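Local coordinates for phosphoribosylaminoimidazole carboxylase, ATPase subunit (Bacillus anthracis, PDB 4DLK), which probably uses ATP and bicarbonate to carboxylate aminoimidazole ribonucleotide to its N5-carboxy form in purine biosynthesis, and binds ATP and calcium here, at residues L252-F257 with N267-R272; K189-I194 with V223-T228. All coordinates share one frame; numbering follows the deposited sequence.

Interaction 1. Residues L252-F257 with N267-R272; sequences LAVEMF and NELAPR. With CA (calcium ion), chain D; CA (calcium ion), chain C; ATP (adenosine-5'-triphosphate), chain G; ATP (adenosine-5'-triphosphate), chain F.
E255 and E268 form a hydrogen-bonded antiparallel pair, and both carboxylates reach the same calcium ion (chain D). E255 N donates to E268 O at 2.9 Å. The CB of E268 leaves the sheet on the face shared by A253, E255 and A270. CG sits between the backbone N and the carbonyl carbon (chi1 45°) and passes E255 OE1. The chain is then extended, which carries the carboxylate out to the two calcium ions. OE2 bridges them, 2.4 Å from the calcium of chain D and 2.3 Å from that of chain C. OE1 binds only the chain C ion and also accepts a hydrogen bond from R107. E255 holds the chain D ion through both OE1 and OE2. The two glutamates thus bring OE1 of E255 within 3.3 Å of OE2 of E268, a closeness the shared cation probably offsets.

This hairpin belongs to the ATP-grasp domain, and paired metal-binding acids beside the triphosphate are a hallmark of that fold. A classic beta bulge sets N267 and E268 both against E255. N267 N donates to E255 O, while the bond from E268 N is weak. N267 lays CB over one face of the F257 ring, a CH-pi contact 4.0 Å from the centroid. Its ND2 donates to O1A of ATP (chain F) at 2.6 Å. On the opposite sheet face, V254 CG1 and L269 CD2 pack side by side at 3.8 Å. R272 donates from NH1 to O1B and from NH2 to O2B of the second ATP (chain G), and its NE makes a salt bridge with E78.

Interaction 2. Residues K189-I194 with V223-T228; sequences KEVSVI and VPARIT. With ATP (adenosine-5'-triphosphate), chain F.
Within the ATP-grasp region, the loop from strand 217-223 into helix 229-245 packs against strand 189-197, an inner strand of the large antiparallel sheet. K189 and V191 of that strand point toward the loop, where A225, R226 and I227 receive them. No hydrogen bond crosses between the two segments.

K189 has CG anti to its carbonyl carbon, and its chain bends at chi2 (-82°). That bend carries the outer part of the side chain along the loop. CG touches I227 CG2 at 4.0 Å, and the two side chains run antiparallel where they touch. CE lies 3.6 Å from R226 O. NZ ends over one face of the R226 guanidinium, 3.9 Å from NH1, with the lysine chain roughly perpendicular to the arginine. Nearer the middle of the strand, V191 CG1 meets A225 CB at 4.2 Å and I227 CD1 at 4.3 Å. An inverse gamma turn is centred on R226, closed by a weak bond from I227 N to A225 O. T228 then takes the N-cap position, its OG1 accepting a hydrogen bond from L231 N.

E190 is the neighbour of both K189 and V191 but serves the nucleotide. Its OE2 accepts from O3' of ATP (chain F) at 2.7 Å, and its OE1 accepts from O2'.

The two cations are brought together by E210, whose OE2 forms salt bridges with K189 NZ and R226 NH1. E360 pairs with R226 NH2. The shared carboxylate probably screens the like charges, while the valine, alanine and isoleucine contacts supply the apolar part.

In the fold
Interactions 1 and 2 lie in one sheet, with centres about 13 Å apart. Strands 250-258 and 189-197 are neighbours in it, so the segments 252-257 and 189-194 are joined directly. M256 N lies 2.7 Å from V191 O and V254 N lies 2.8 Å from V193 O, both probable hydrogen bonds. M256 CE also packs on V193 CG2 at 3.6 Å. Both interactions touch the same ATP (chain F), at different parts. Interaction 1 meets the phosphates and calcium ions and, through F257, the adenine; E190 of interaction 2 binds the ribose hydroxyls. The V191 side chain is about 12 Å from a calcium ion, so its loop contacts sit away from the metal site.

Interaction 1. Residues L252-F257 with N267-R272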
ATOM      1  N   LEU A 252      11.611 -12.835  -9.100  1.00 13.25           N
ATOM      2  CA  LEU A 252      12.493 -12.854 -10.260  1.00 13.26           C
ATOM      3  C   LEU A 252      11.930 -11.980 -11.366  1.00 13.14           C
ATOM      4  O   LEU A 252      10.807 -12.192 -11.826  1.00 13.24           O
ATOM      5  CB  LEU A 252      12.707 -14.284 -10.769  1.00 13.26           C
ATOM      6  CG  LEU A 252      13.689 -14.462 -11.932  1.00 13.18           C
ATOM      7  CD1 LEU A 252      15.119 -14.194 -11.476  1.00 13.13           C
ATOM      8  CD2 LEU A 252      13.566 -15.869 -12.503  1.00 13.31           C
ATOM      9  N   ALA A 253      12.710 -10.983 -11.765  1.00 12.91           N
ATOM     10  CA  ALA A 253      12.360 -10.117 -12.883  1.00 12.85           C
ATOM     11  C   ALA A 253      13.005 -10.689 -14.136  1.00 12.62           C
ATOM     12  O   ALA A 253      14.235 -10.858 -14.187  1.00 12.57           O
ATOM     13  CB  ALA A 253      12.866  -8.704 -12.625  1.00 12.63           C
ATOM     14  N   VAL A 254      12.183 -11.020 -15.132  1.00 12.20           N
ATOM     15  CA  VAL A 254      12.691 -11.589 -16.377  1.00 12.12           C
ATOM     16  C   VAL A 254      12.531 -10.567 -17.501  1.00 12.54           C
ATOM     17  O   VAL A 254      11.402 -10.274 -17.928  1.00 12.05           O
ATOM     18  CB  VAL A 254      11.962 -12.895 -16.761  1.00 12.21           C
ATOM     19  CG1 VAL A 254      12.596 -13.500 -18.004  1.00 12.16           C
ATOM     20  CG2 VAL A 254      11.964 -13.888 -15.593  1.00 11.77           C
ATOM     21  N   GLU A 255      13.653 -10.025 -17.972  1.00 12.69           N
ATOM     22  CA  GLU A 255      13.621  -9.033 -19.051  1.00 13.49           C
ATOM     23  C   GLU A 255      13.860  -9.717 -20.393  1.00 14.02           C
ATOM     24  O   GLU A 255      14.729 -10.587 -20.517  1.00 13.43           O
ATOM     25  CB  GLU A 255      14.635  -7.910 -18.797  1.00 13.85           C
ATOM     26  CG  GLU A 255      14.339  -7.097 -17.536  1.00 13.91           C
ATOM     27  CD  GLU A 255      15.379  -6.018 -17.286  1.00 14.27           C
ATOM     28  OE1 GLU A 255      16.302  -6.246 -16.476  1.00 14.40           O
ATOM     29  OE2 GLU A 255      15.298  -4.936 -17.912  1.00 14.67           O
ATOM     30  N   MET A 256      13.063  -9.339 -21.386  1.00 14.39           N
ATOM     31  CA  MET A 256      13.001 -10.068 -22.649  1.00 14.90           C
ATOM     32  C   MET A 256      12.978  -9.137 -23.857  1.00 15.04           C
ATOM     33  O   MET A 256      12.663  -7.950 -23.728  1.00 14.72           O
ATOM     34  CB  MET A 256      11.758 -10.956 -22.678  1.00 15.84           C
ATOM     35  CG  MET A 256      11.744 -12.055 -21.624  1.00 16.92           C
ATOM     36  SD  MET A 256      10.117 -12.806 -21.435  1.00 19.15           S
ATOM     37  CE  MET A 256       9.249 -11.449 -20.658  1.00 19.18           C
ATOM     38  N   PHE A 257      13.347  -9.686 -25.013  1.00 14.93           N
ATOM     39  CA  PHE A 257      13.172  -9.036 -26.299  1.00 15.88           C
ATOM     40  C   PHE A 257      12.036  -9.745 -27.030  1.00 16.63           C
ATOM     41  O   PHE A 257      11.987 -10.984 -27.068  1.00 16.56           O
ATOM     42  CB  PHE A 257      14.439  -9.136 -27.164  1.00 16.02           C
ATOM     43  CG  PHE A 257      15.670  -8.527 -26.549  1.00 16.07           C
ATOM     44  CD1 PHE A 257      16.891  -9.189 -26.630  1.00 16.25           C
ATOM     45  CD2 PHE A 257      15.622  -7.292 -25.904  1.00 16.33           C
ATOM     46  CE1 PHE A 257      18.040  -8.630 -26.080  1.00 16.27           C
ATOM     47  CE2 PHE A 257      16.763  -6.736 -25.348  1.00 16.51           C
ATOM     48  CZ  PHE A 257      17.974  -7.402 -25.439  1.00 16.26           C
ATOM     49  N   ASN A 267      16.717 -11.728 -22.067  1.00 14.34           N
ATOM     50  CA  ASN A 267      17.838 -10.800 -22.086  1.00 14.86           C
ATOM     51  C   ASN A 267      18.654 -10.889 -20.801  1.00 15.34           C
ATOM     52  O   ASN A 267      19.842 -11.225 -20.836  1.00 15.79           O
ATOM     53  CB  ASN A 267      17.349  -9.363 -22.331  1.00 15.05           C
ATOM     54  CG  ASN A 267      18.472  -8.342 -22.281  1.00 15.80           C
ATOM     55  OD1 ASN A 267      19.606  -8.611 -22.699  1.00 16.07           O
ATOM     56  ND2 ASN A 267      18.163  -7.155 -21.772  1.00 16.01           N
ATOM     57  N   GLU A 268      18.018 -10.579 -19.672  1.00 15.01           N
ATOM     58  CA  GLU A 268      18.648 -10.773 -18.370  1.00 15.20           C
ATOM     59  C   GLU A 268      17.639 -11.015 -17.246  1.00 14.79           C
ATOM     60  O   GLU A 268      16.427 -10.856 -17.425  1.00 14.24           O
ATOM     61  CB  GLU A 268      19.615  -9.623 -18.019  1.00 15.76           C
ATOM     62  CG  GLU A 268      19.091  -8.225 -18.302  1.00 16.01           C
ATOM     63  CD  GLU A 268      20.007  -7.136 -17.764  1.00 16.31           C
ATOM     64  OE1 GLU A 268      21.243  -7.312 -17.738  1.00 16.52           O
ATOM     65  OE2 GLU A 268      19.491  -6.080 -17.356  1.00 16.33           O
ATOM     66  N   LEU A 269      18.166 -11.410 -16.092  1.00 14.75           N
ATOM     67  CA  LEU A 269      17.359 -11.744 -14.925  1.00 15.00           C
ATOM     68  C   LEU A 269      17.757 -10.896 -13.733  1.00 15.14           C
ATOM     69  O   LEU A 269      18.928 -10.584 -13.555  1.00 15.10           O
ATOM     70  CB  LEU A 269      17.552 -13.217 -14.562  1.00 15.16           C
ATOM     71  CG  LEU A 269      17.283 -14.247 -15.661  1.00 15.40           C
ATOM     72  CD1 LEU A 269      17.659 -15.640 -15.182  1.00 15.36           C
ATOM     73  CD2 LEU A 269      15.824 -14.188 -16.092  1.00 15.06           C
ATOM     74  N   ALA A 270      16.784 -10.546 -12.900  1.00 15.10           N
ATOM     75  CA  ALA A 270      17.087  -9.924 -11.616  1.00 15.01           C
ATOM     76  C   ALA A 270      16.361 -10.667 -10.488  1.00 14.70           C
ATOM     77  O   ALA A 270      15.127 -10.728 -10.483  1.00 14.81           O
ATOM     78  CB  ALA A 270      16.725  -8.440 -11.640  1.00 15.11           C
ATOM     79  N   PRO A 271      17.122 -11.251  -9.536  1.00 14.15           N
ATOM     80  CA  PRO A 271      16.541 -12.005  -8.420  1.00 13.81           C
ATOM     81  C   PRO A 271      16.085 -11.098  -7.262  1.00 13.16           C
ATOM     82  O   PRO A 271      16.558 -11.236  -6.129  1.00 13.30           O
ATOM     83  CB  PRO A 271      17.700 -12.916  -7.988  1.00 13.93           C
ATOM     84  CG  PRO A 271      18.913 -12.095  -8.272  1.00 14.61           C
ATOM     85  CD  PRO A 271      18.599 -11.253  -9.481  1.00 14.53           C
ATOM     86  N   ARG A 272      15.159 -10.190  -7.568  1.00 12.63           N
ATOM     87  CA  ARG A 272      14.685  -9.157  -6.643  1.00 12.32           C
ATOM     88  C   ARG A 272      13.517  -8.415  -7.300  1.00 12.02           C
ATOM     89  O   ARG A 272      13.335  -8.502  -8.516  1.00 12.07           O
ATOM     90  CB  ARG A 272      15.803  -8.139  -6.337  1.00 12.16           C
ATOM     91  CG  ARG A 272      16.442  -7.533  -7.585  1.00 12.65           C
ATOM     92  CD  ARG A 272      17.184  -6.238  -7.274  1.00 12.99           C
ATOM     93  NE  ARG A 272      17.979  -5.764  -8.408  1.00 13.24           N
ATOM     94  CZ  ARG A 272      17.506  -5.026  -9.411  1.00 13.37           C
ATOM     95  NH1 ARG A 272      16.220  -4.680  -9.448  1.00 12.98           N
ATOM     96  NH2 ARG A 272      18.321  -4.638 -10.386  1.00 13.51           N
TER
HETATM   97 CA    CA D 402      17.797  -4.375 -17.283  1.00 19.20          CA
HETATM   98 CA    CA C 401      21.287  -5.068 -16.249  1.00 16.76          CA
HETATM   99  PG  ATP G 405      16.667  -1.693 -15.060  1.00 25.00           P
HETATM  100  O1G ATP G 405      17.940  -0.984 -14.645  1.00 23.30           O
HETATM  101  O2G ATP G 405      15.760  -0.889 -15.960  1.00 24.74           O
HETATM  102  O3G ATP G 405      16.854  -3.124 -15.520  1.00 24.51           O
HETATM  103  PB  ATP G 405      16.424  -2.029 -12.245  1.00 23.50           P
HETATM  104  O1B ATP G 405      15.363  -2.477 -11.259  1.00 22.73           O
HETATM  105  O2B ATP G 405      17.679  -2.865 -12.420  1.00 22.84           O
HETATM  106  O3B ATP G 405      15.776  -1.805 -13.701  1.00 23.78           O
HETATM  107  PA  ATP G 405      16.805   0.093 -10.374  1.00 26.38           P
HETATM  108  O1A ATP G 405      15.380   0.165  -9.884  1.00 25.47           O
HETATM  109  O2A ATP G 405      17.667   1.332 -10.420  1.00 24.81           O
HETATM  110  O3A ATP G 405      16.873  -0.533 -11.866  1.00 25.18           O
HETATM  111  O5' ATP G 405      17.565  -1.023  -9.517  1.00 27.52           O
HETATM  112  C5' ATP G 405      17.866  -0.807  -8.146  1.00 27.98           C
HETATM  113  C4' ATP G 405      18.865  -1.899  -7.821  1.00 29.44           C
HETATM  114  O4' ATP G 405      20.070  -1.691  -8.561  1.00 30.51           O
HETATM  115  C3' ATP G 405      19.228  -1.930  -6.350  1.00 30.46           C
HETATM  116  O3' ATP G 405      19.119  -3.302  -5.951  1.00 29.94           O
HETATM  117  C2' ATP G 405      20.668  -1.458  -6.305  1.00 30.99           C
HETATM  118  O2' ATP G 405      21.391  -2.100  -5.248  1.00 30.56           O
HETATM  119  C1' ATP G 405      21.181  -1.874  -7.683  1.00 31.81           C
HETATM  120  N9  ATP G 405      22.377  -1.121  -8.150  1.00 33.76           N
HETATM  121  C8  ATP G 405      22.662   0.182  -7.923  1.00 33.78           C
HETATM  122  N7  ATP G 405      23.843   0.530  -8.501  1.00 34.11           N
HETATM  123  C5  ATP G 405      24.333  -0.563  -9.116  1.00 34.24           C
HETATM  124  C6  ATP G 405      25.542  -0.896  -9.913  1.00 34.38           C
HETATM  125  N6  ATP G 405      26.477   0.050 -10.166  1.00 34.16           N
HETATM  126  N1  ATP G 405      25.674  -2.166 -10.377  1.00 34.43           N
HETATM  127  C2  ATP G 405      24.748  -3.115 -10.127  1.00 34.47           C
HETATM  128  N3  ATP G 405      23.627  -2.882  -9.410  1.00 34.71           N
HETATM  129  C4  ATP G 405      23.364  -1.651  -8.886  1.00 34.19           C
HETATM  130  PG  ATP F 404      20.359  -1.801 -17.283  1.00 18.58           P
HETATM  131  O1G ATP F 404      19.889  -3.226 -17.092  1.00 18.04           O
HETATM  132  O2G ATP F 404      19.296  -0.914 -17.906  1.00 18.31           O
HETATM  133  O3G ATP F 404      21.030  -1.210 -16.067  1.00 18.11           O
HETATM  134  PB  ATP F 404      22.364  -3.107 -18.922  1.00 18.85           P
HETATM  135  O1B ATP F 404      23.465  -2.573 -19.786  1.00 18.75           O
HETATM  136  O2B ATP F 404      22.654  -4.072 -17.804  1.00 18.56           O
HETATM  137  O3B ATP F 404      21.565  -1.811 -18.361  1.00 18.58           O
HETATM  138  PA  ATP F 404      21.327  -4.717 -21.078  1.00 20.11           P
HETATM  139  O1A ATP F 404      19.960  -5.309 -21.282  1.00 20.28           O
HETATM  140  O2A ATP F 404      22.513  -5.627 -20.889  1.00 20.69           O
HETATM  141  O3A ATP F 404      21.187  -3.708 -19.838  1.00 19.71           O
HETATM  142  O5' ATP F 404      21.619  -3.770 -22.351  1.00 20.81           O
HETATM  143  C5' ATP F 404      21.028  -2.473 -22.445  1.00 21.18           C
HETATM  144  C4' ATP F 404      20.289  -2.292 -23.763  1.00 21.55           C
HETATM  145  O4' ATP F 404      21.117  -2.689 -24.863  1.00 22.00           O
HETATM  146  C3' ATP F 404      19.038  -3.154 -23.860  1.00 21.93           C
HETATM  147  O3' ATP F 404      17.883  -2.502 -23.326  1.00 22.14           O
HETATM  148  C2' ATP F 404      18.896  -3.409 -25.347  1.00 21.96           C
HETATM  149  O2' ATP F 404      18.123  -2.373 -25.964  1.00 23.00           O
HETATM  150  C1' ATP F 404      20.313  -3.310 -25.875  1.00 21.82           C
HETATM  151  N9  ATP F 404      20.788  -4.685 -26.138  1.00 21.72           N
HETATM  152  C8  ATP F 404      21.501  -5.453 -25.286  1.00 21.81           C
HETATM  153  N7  ATP F 404      21.771  -6.663 -25.829  1.00 21.86           N
HETATM  154  C5  ATP F 404      21.223  -6.686 -27.055  1.00 21.63           C
HETATM  155  C6  ATP F 404      21.137  -7.663 -28.164  1.00 21.60           C
HETATM  156  N6  ATP F 404      21.714  -8.886 -28.057  1.00 21.10           N
HETATM  157  N1  ATP F 404      20.461  -7.293 -29.281  1.00 21.88           N
HETATM  158  C2  ATP F 404      19.880  -6.077 -29.400  1.00 22.30           C
HETATM  159  N3  ATP F 404      19.925  -5.141 -28.432  1.00 21.85           N
HETATM  160  C4  ATP F 404      20.568  -5.381 -27.256  1.00 21.94           C
HETATM  161  O   HOH W   1      14.940  -6.198 -22.142  1.00 23.71           O
HETATM  162  O   HOH W   2      23.433  -5.970 -15.722  1.00 18.97           O
HETATM  163  O   HOH W   3      21.784  -3.451 -14.678  1.00 19.07           O
HETATM  164  O   HOH W   4      20.888  -6.580 -14.490  1.00 21.28           O
HETATM  165  O   HOH W   5      17.798  -5.005 -19.718  1.00 19.83           O
HETATM  166  O   HOH W   6      17.183  -2.476 -18.830  1.00 19.62           O

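Interaction 2. Residues K189-I194 with V223-T228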
ATOM      1  N   LYS A 189       9.862  -4.762 -29.306  1.00 23.36           N
ATOM      2  CA  LYS A 189       9.622  -4.268 -27.947  1.00 22.03           C
ATOM      3  C   LYS A 189      10.505  -4.986 -26.934  1.00 20.82           C
ATOM      4  O   LYS A 189      10.798  -6.173 -27.088  1.00 20.02           O
ATOM      5  CB  LYS A 189       8.165  -4.499 -27.536  1.00 22.58           C
ATOM      6  CG  LYS A 189       7.103  -3.998 -28.505  1.00 23.08           C
ATOM      7  CD  LYS A 189       6.833  -2.515 -28.346  1.00 22.89           C
ATOM      8  CE  LYS A 189       5.481  -2.147 -28.954  1.00 23.03           C
ATOM      9  NZ  LYS A 189       5.336  -0.668 -28.990  1.00 23.05           N
ATOM     10  N   GLU A 190      10.919  -4.259 -25.901  1.00 19.88           N
ATOM     11  CA  GLU A 190      11.506  -4.879 -24.714  1.00 19.33           C
ATOM     12  C   GLU A 190      10.404  -5.038 -23.692  1.00 17.92           C
ATOM     13  O   GLU A 190       9.646  -4.091 -23.433  1.00 17.46           O
ATOM     14  CB  GLU A 190      12.630  -4.025 -24.134  1.00 20.45           C
ATOM     15  CG  GLU A 190      13.723  -3.722 -25.134  1.00 22.28           C
ATOM     16  CD  GLU A 190      14.947  -3.122 -24.490  1.00 23.81           C
ATOM     17  OE1 GLU A 190      15.336  -2.008 -24.898  1.00 25.89           O
ATOM     18  OE2 GLU A 190      15.518  -3.763 -23.579  1.00 24.47           O
ATOM     19  N   VAL A 191      10.304  -6.239 -23.130  1.00 16.37           N
ATOM     20  CA  VAL A 191       9.238  -6.563 -22.188  1.00 15.51           C
ATOM     21  C   VAL A 191       9.812  -7.256 -20.963  1.00 15.05           C
ATOM     22  O   VAL A 191      10.944  -7.753 -20.998  1.00 14.88           O
ATOM     23  CB  VAL A 191       8.127  -7.445 -22.827  1.00 15.44           C
ATOM     24  CG1 VAL A 191       7.424  -6.701 -23.954  1.00 15.35           C
ATOM     25  CG2 VAL A 191       8.683  -8.775 -23.325  1.00 15.32           C
ATOM     26  N   SER A 192       9.043  -7.279 -19.879  1.00 14.44           N
ATOM     27  CA  SER A 192       9.479  -7.966 -18.673  1.00 14.28           C
ATOM     28  C   SER A 192       8.319  -8.619 -17.950  1.00 14.08           C
ATOM     29  O   SER A 192       7.161  -8.189 -18.064  1.00 13.66           O
ATOM     30  CB  SER A 192      10.242  -7.029 -17.730  1.00 14.61           C
ATOM     31  OG  SER A 192       9.371  -6.099 -17.113  1.00 15.53           O
ATOM     32  N   VAL A 193       8.639  -9.683 -17.229  1.00 13.69           N
ATOM     33  CA  VAL A 193       7.671 -10.354 -16.395  1.00 13.82           C
ATOM     34  C   VAL A 193       8.268 -10.568 -15.015  1.00 13.90           C
ATOM     35  O   VAL A 193       9.404 -11.051 -14.874  1.00 13.59           O
ATOM     36  CB  VAL A 193       7.237 -11.708 -17.005  1.00 13.87           C
ATOM     37  CG1 VAL A 193       6.292 -12.441 -16.067  1.00 14.01           C
ATOM     38  CG2 VAL A 193       6.555 -11.489 -18.346  1.00 14.20           C
ATOM     39  N   ILE A 194       7.500 -10.191 -14.003  1.00 13.87           N
ATOM     40  CA  ILE A 194       7.871 -10.465 -12.627  1.00 13.76           C
ATOM     41  C   ILE A 194       7.223 -11.790 -12.250  1.00 13.45           C
ATOM     42  O   ILE A 194       6.007 -11.950 -12.387  1.00 13.12           O
ATOM     43  CB  ILE A 194       7.367  -9.370 -11.660  1.00 13.76           C
ATOM     44  CG1 ILE A 194       7.711  -7.947 -12.154  1.00 14.11           C
ATOM     45  CG2 ILE A 194       7.845  -9.647 -10.237  1.00 13.82           C
ATOM     46  CD1 ILE A 194       9.178  -7.582 -12.207  1.00 13.85           C
ATOM     47  N   VAL A 223       1.498  -1.363 -19.152  1.00 15.39           N
ATOM     48  CA  VAL A 223       0.793  -2.616 -18.866  1.00 15.73           C
ATOM     49  C   VAL A 223      -0.717  -2.487 -19.123  1.00 16.40           C
ATOM     50  O   VAL A 223      -1.365  -1.616 -18.535  1.00 16.29           O
ATOM     51  CB  VAL A 223       1.024  -3.088 -17.410  1.00 15.51           C
ATOM     52  CG1 VAL A 223       0.585  -4.535 -17.245  1.00 15.54           C
ATOM     53  CG2 VAL A 223       2.491  -2.958 -17.022  1.00 15.68           C
ATOM     54  N   PRO A 224      -1.288  -3.354 -19.989  1.00 16.59           N
ATOM     55  CA  PRO A 224      -0.664  -4.468 -20.720  1.00 17.34           C
ATOM     56  C   PRO A 224       0.326  -4.003 -21.778  1.00 17.24           C
ATOM     57  O   PRO A 224       0.084  -3.004 -22.455  1.00 16.94           O
ATOM     58  CB  PRO A 224      -1.855  -5.161 -21.415  1.00 17.58           C
ATOM     59  CG  PRO A 224      -3.093  -4.581 -20.791  1.00 17.43           C
ATOM     60  CD  PRO A 224      -2.703  -3.196 -20.372  1.00 17.49           C
ATOM     61  N   ALA A 225       1.434  -4.731 -21.913  1.00 17.39           N
ATOM     62  CA  ALA A 225       2.377  -4.502 -23.001  1.00 17.88           C
ATOM     63  C   ALA A 225       1.621  -4.545 -24.334  1.00 18.18           C
ATOM     64  O   ALA A 225       0.723  -5.370 -24.522  1.00 17.78           O
ATOM     65  CB  ALA A 225       3.473  -5.560 -22.980  1.00 18.05           C
ATOM     66  N   ARG A 226       1.966  -3.638 -25.241  1.00 19.08           N
ATOM     67  CA  ARG A 226       1.297  -3.565 -26.545  1.00 20.28           C
ATOM     68  C   ARG A 226       1.917  -4.578 -27.517  1.00 20.80           C
ATOM     69  O   ARG A 226       2.620  -4.219 -28.465  1.00 21.66           O
ATOM     70  CB  ARG A 226       1.340  -2.133 -27.093  1.00 20.05           C
ATOM     71  CG  ARG A 226       0.695  -1.119 -26.153  1.00 19.98           C
ATOM     72  CD  ARG A 226       0.953   0.311 -26.596  1.00 20.38           C
ATOM     73  NE  ARG A 226       2.346   0.709 -26.406  1.00 20.13           N
ATOM     74  CZ  ARG A 226       2.848   1.875 -26.804  1.00 20.44           C
ATOM     75  NH1 ARG A 226       4.127   2.158 -26.595  1.00 19.88           N
ATOM     76  NH2 ARG A 226       2.071   2.762 -27.412  1.00 20.80           N
ATOM     77  N   ILE A 227       1.654  -5.850 -27.240  1.00 21.64           N
ATOM     78  CA  ILE A 227       2.155  -6.968 -28.028  1.00 22.65           C
ATOM     79  C   ILE A 227       1.013  -7.944 -28.264  1.00 23.62           C
ATOM     80  O   ILE A 227       0.003  -7.904 -27.560  1.00 22.76           O
ATOM     81  CB  ILE A 227       3.333  -7.702 -27.328  1.00 22.06           C
ATOM     82  CG1 ILE A 227       2.911  -8.213 -25.940  1.00 22.15           C
ATOM     83  CG2 ILE A 227       4.563  -6.801 -27.254  1.00 21.62           C
ATOM     84  CD1 ILE A 227       3.971  -9.010 -25.199  1.00 21.95           C
ATOM     85  N   THR A 228       1.185  -8.820 -29.252  1.00 25.55           N
ATOM     86  CA  THR A 228       0.191  -9.841 -29.588  1.00 27.50           C
ATOM     87  C   THR A 228      -0.038 -10.820 -28.444  1.00 29.34           C
ATOM     88  O   THR A 228       0.820 -10.987 -27.562  1.00 28.10           O
ATOM     89  CB  THR A 228       0.633 -10.690 -30.802  1.00 27.81           C
ATOM     90  OG1 THR A 228       1.762 -11.494 -30.430  1.00 27.56           O
ATOM     91  CG2 THR A 228       0.993  -9.813 -32.004  1.00 27.72           C
TER
HETATM   92  PG  ATP F 404      20.359  -1.801 -17.283  1.00 18.58           P
HETATM   93  O1G ATP F 404      19.889  -3.226 -17.092  1.00 18.04           O
HETATM   94  O2G ATP F 404      19.296  -0.914 -17.906  1.00 18.31           O
HETATM   95  O3G ATP F 404      21.030  -1.210 -16.067  1.00 18.11           O
HETATM   96  PB  ATP F 404      22.364  -3.107 -18.922  1.00 18.85           P
HETATM   97  O1B ATP F 404      23.465  -2.573 -19.786  1.00 18.75           O
HETATM   98  O2B ATP F 404      22.654  -4.072 -17.804  1.00 18.56           O
HETATM   99  O3B ATP F 404      21.565  -1.811 -18.361  1.00 18.58           O
HETATM  100  PA  ATP F 404      21.327  -4.717 -21.078  1.00 20.11           P
HETATM  101  O1A ATP F 404      19.960  -5.309 -21.282  1.00 20.28           O
HETATM  102  O2A ATP F 404      22.513  -5.627 -20.889  1.00 20.69           O
HETATM  103  O3A ATP F 404      21.187  -3.708 -19.838  1.00 19.71           O
HETATM  104  O5' ATP F 404      21.619  -3.770 -22.351  1.00 20.81           O
HETATM  105  C5' ATP F 404      21.028  -2.473 -22.445  1.00 21.18           C
HETATM  106  C4' ATP F 404      20.289  -2.292 -23.763  1.00 21.55           C
HETATM  107  O4' ATP F 404      21.117  -2.689 -24.863  1.00 22.00           O
HETATM  108  C3' ATP F 404      19.038  -3.154 -23.860  1.00 21.93           C
HETATM  109  O3' ATP F 404      17.883  -2.502 -23.326  1.00 22.14           O
HETATM  110  C2' ATP F 404      18.896  -3.409 -25.347  1.00 21.96           C
HETATM  111  O2' ATP F 404      18.123  -2.373 -25.964  1.00 23.00           O
HETATM  112  C1' ATP F 404      20.313  -3.310 -25.875  1.00 21.82           C
HETATM  113  N9  ATP F 404      20.788  -4.685 -26.138  1.00 21.72           N
HETATM  114  C8  ATP F 404      21.501  -5.453 -25.286  1.00 21.81           C
HETATM  115  N7  ATP F 404      21.771  -6.663 -25.829  1.00 21.86           N
HETATM  116  C5  ATP F 404      21.223  -6.686 -27.055  1.00 21.63           C
HETATM  117  C6  ATP F 404      21.137  -7.663 -28.164  1.00 21.60           C
HETATM  118  N6  ATP F 404      21.714  -8.886 -28.057  1.00 21.10           N
HETATM  119  N1  ATP F 404      20.461  -7.293 -29.281  1.00 21.88           N
HETATM  120  C2  ATP F 404      19.880  -6.077 -29.400  1.00 22.30           C
HETATM  121  N3  ATP F 404      19.925  -5.141 -28.432  1.00 21.85           N
HETATM  122  C4  ATP F 404      20.568  -5.381 -27.256  1.00 21.94           C